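Dual specificity protein phosphatase 8 (Homo sapiens, PDB 4JMK) probably dephosphorylates phosphotyrosine, phosphoserine and phosphothreonine in proteins and so restrains mitogen-activated protein kinases, this chain being its catalytic domain. Local coordinates at residues Val32-Asn37 and Ile85-Ala90. The protein carries 1 engineered substitution. Numbering follows the deposited sequence.
Sequences VLNASN and IVHSLA. Engineered in segment 85-90: S88 (natural residue Cys). With SO4 (sulfate ion), chain C; SO4 (sulfate ion), chain D.
L33 and A35 exchange backbone hydrogen bonds with I85 and H87 where two parallel strands, 29-34 and 83-87, lie side by side in the central sheet of the protein-tyrosine phosphatase fold, and strand 83-87 runs into the phosphate-binding P-loop. L33 N gives a nearly straight bond to I85 O (2.8 Å), H87 N returns one to L33 O (3.0 Å), and A35 N reaches H87 O (2.9 Å), the last of the three bonds, just before S88. This serine is engineered in place of cysteine, the predicted phosphocysteine nucleophile. A90 N donates to a sulfate, probably from the crystallisation liquor, that R94 also holds; S88 OG lies very close to it, a contact too short to be read with confidence.

H87 suits the strand end because its two ring nitrogens serve different partners. ND1 donates in the ring plane to S88 O (3.1 Å), tying the ring to the start of the loop, while NE2 meets a water that N34 ND2 also contacts weakly. The N34 amide crosses the ring at 48° between planes, its CG 3.4 Å from H87 NE2. With CG anti to the backbone N (chi1 179°), N34 extends its amide so that OD1 accepts from S36 OG and ND2 donates to C39 O. A leucine here would probably leave S36 OG and C39 O without these partners and disturb the water beside H87.

Apolar side chains pack on both faces: V86 CG2 lies against L33 CB on one, and on that of N34 and H87, V32 CG2 lies against I85 CG2. The other valine methyl, V32 CG1, abuts the imidazole edge in its plane, 3.6 Å from H87 CD2.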
loop_
_atom_site.group_PDB
_atom_site.type_symbol
_atom_site.label_atom_id
_atom_site.label_comp_id
_atom_site.label_asym_id
_atom_site.label_seq_id
_atom_site.Cartn_x
_atom_site.Cartn_y
_atom_site.Cartn_z
ATOM N N VAL A 32 7.067 7.200 3.790
ATOM C CA VAL A 32 5.703 6.966 4.285
ATOM C C VAL A 32 4.651 7.219 3.209
ATOM O O VAL A 32 4.604 8.305 2.602
ATOM C CB VAL A 32 5.363 7.862 5.492
ATOM C CG1 VAL A 32 3.853 7.728 5.859
ATOM C CG2 VAL A 32 6.235 7.493 6.697
ATOM N N LEU A 33 3.809 6.211 2.981
ATOM C CA LEU A 33 2.635 6.346 2.126
ATOM C C LEU A 33 1.409 6.303 3.027
ATOM O O LEU A 33 1.098 5.272 3.622
ATOM C CB LEU A 33 2.586 5.211 1.093
ATOM C CG LEU A 33 1.509 5.269 0.012
ATOM C CD1 LEU A 33 1.489 6.590 -0.656
ATOM C CD2 LEU A 33 1.751 4.164 -1.034
ATOM N N ASN A 34 0.731 7.439 3.128
ATOM C CA ASN A 34 -0.353 7.656 4.080
ATOM C C ASN A 34 -1.666 7.628 3.316
ATOM O O ASN A 34 -1.979 8.571 2.573
ATOM C CB ASN A 34 -0.129 9.030 4.714
ATOM C CG ASN A 34 -1.194 9.416 5.721
ATOM O OD1 ASN A 34 -2.331 8.947 5.673
ATOM N ND2 ASN A 34 -0.835 10.327 6.617
ATOM N N ALA A 35 -2.428 6.548 3.489
ATOM C CA ALA A 35 -3.680 6.375 2.755
ATOM C C ALA A 35 -4.836 6.795 3.640
ATOM O O ALA A 35 -5.523 5.949 4.213
ATOM C CB ALA A 35 -3.845 4.923 2.320
ATOM N N SER A 36 -5.031 8.105 3.770
ATOM C CA SER A 36 -6.076 8.655 4.631
ATOM C C SER A 36 -6.176 10.154 4.414
ATOM O O SER A 36 -5.267 10.755 3.839
ATOM C CB SER A 36 -5.733 8.415 6.097
ATOM O OG SER A 36 -4.811 9.404 6.539
ATOM N N ASN A 37 -7.272 10.763 4.873
ATOM C CA ASN A 37 -7.376 12.218 4.888
ATOM C C ASN A 37 -6.970 12.777 6.244
ATOM O O ASN A 37 -6.452 13.894 6.343
ATOM C CB ASN A 37 -8.816 12.680 4.594
ATOM C CG ASN A 37 -9.221 12.454 3.155
ATOM O OD1 ASN A 37 -8.556 12.921 2.229
ATOM N ND2 ASN A 37 -10.315 11.723 2.958
ATOM N N ILE A 85 6.722 2.566 4.638
ATOM C CA ILE A 85 5.555 2.016 5.298
ATOM C C ILE A 85 4.306 2.603 4.662
ATOM O O ILE A 85 4.206 3.822 4.427
ATOM C CB ILE A 85 5.559 2.264 6.825
ATOM C CG1 ILE A 85 4.325 1.631 7.471
ATOM C CG2 ILE A 85 5.608 3.733 7.130
ATOM C CD1 ILE A 85 4.204 1.929 8.950
ATOM N N VAL A 86 3.371 1.714 4.354
ATOM C CA VAL A 86 2.066 2.124 3.882
ATOM C C VAL A 86 1.125 1.962 5.066
ATOM O O VAL A 86 1.069 0.891 5.682
ATOM C CB VAL A 86 1.583 1.232 2.748
ATOM C CG1 VAL A 86 0.268 1.764 2.209
ATOM C CG2 VAL A 86 2.614 1.211 1.658
ATOM N N HIS A 87 0.393 3.018 5.401
ATOM C CA HIS A 87 -0.470 2.967 6.574
ATOM C C HIS A 87 -1.769 3.703 6.336
ATOM O O HIS A 87 -1.893 4.505 5.405
ATOM C CB HIS A 87 0.228 3.579 7.802
ATOM C CG HIS A 87 0.222 5.075 7.812
ATOM N ND1 HIS A 87 -0.782 5.818 8.411
ATOM C CD2 HIS A 87 1.081 5.977 7.279
ATOM C CE1 HIS A 87 -0.534 7.102 8.246
ATOM N NE2 HIS A 87 0.589 7.230 7.563
ATOM N N SER A 88 -2.749 3.403 7.181
ATOM C CA SER A 88 -3.947 4.217 7.266
ATOM C C SER A 88 -4.238 4.370 8.751
ATOM O O SER A 88 -3.307 4.403 9.553
ATOM C CB SER A 88 -5.093 3.554 6.498
ATOM O OG SER A 88 -5.041 2.143 6.629
ATOM N N LEU A 89 -5.504 4.456 9.142
ATOM C CA LEU A 89 -5.798 4.584 10.565
ATOM C C LEU A 89 -5.475 3.284 11.297
ATOM O O LEU A 89 -4.685 3.267 12.250
ATOM C CB LEU A 89 -7.263 4.976 10.783
ATOM C CG LEU A 89 -7.680 5.235 12.239
ATOM C CD1 LEU A 89 -6.764 6.254 12.875
ATOM C CD2 LEU A 89 -9.101 5.723 12.289
ATOM N N ALA A 90 -6.077 2.194 10.832
ATOM C CA ALA A 90 -5.950 0.897 11.489
ATOM C C ALA A 90 -5.012 -0.020 10.720
ATOM O O ALA A 90 -4.507 -1.002 11.262
ATOM C CB ALA A 90 -7.328 0.238 11.632
HETATM S S SO4 C . -8.087 1.423 7.503
HETATM O O1 SO4 C . -7.729 2.511 8.414
HETATM O O2 SO4 C . -8.681 2.018 6.311
HETATM O O3 SO4 C . -9.055 0.565 8.165
HETATM O O4 SO4 C . -6.935 0.634 7.144
HETATM S S SO4 D . -10.594 9.996 6.845
HETATM O O1 SO4 D . -10.708 11.233 7.610
HETATM O O2 SO4 D . -11.222 10.206 5.543
HETATM O O3 SO4 D . -11.293 8.931 7.563
HETATM O O4 SO4 D . -9.187 9.638 6.666
HETATM O O HOH W 1 1.626 9.662 7.878
#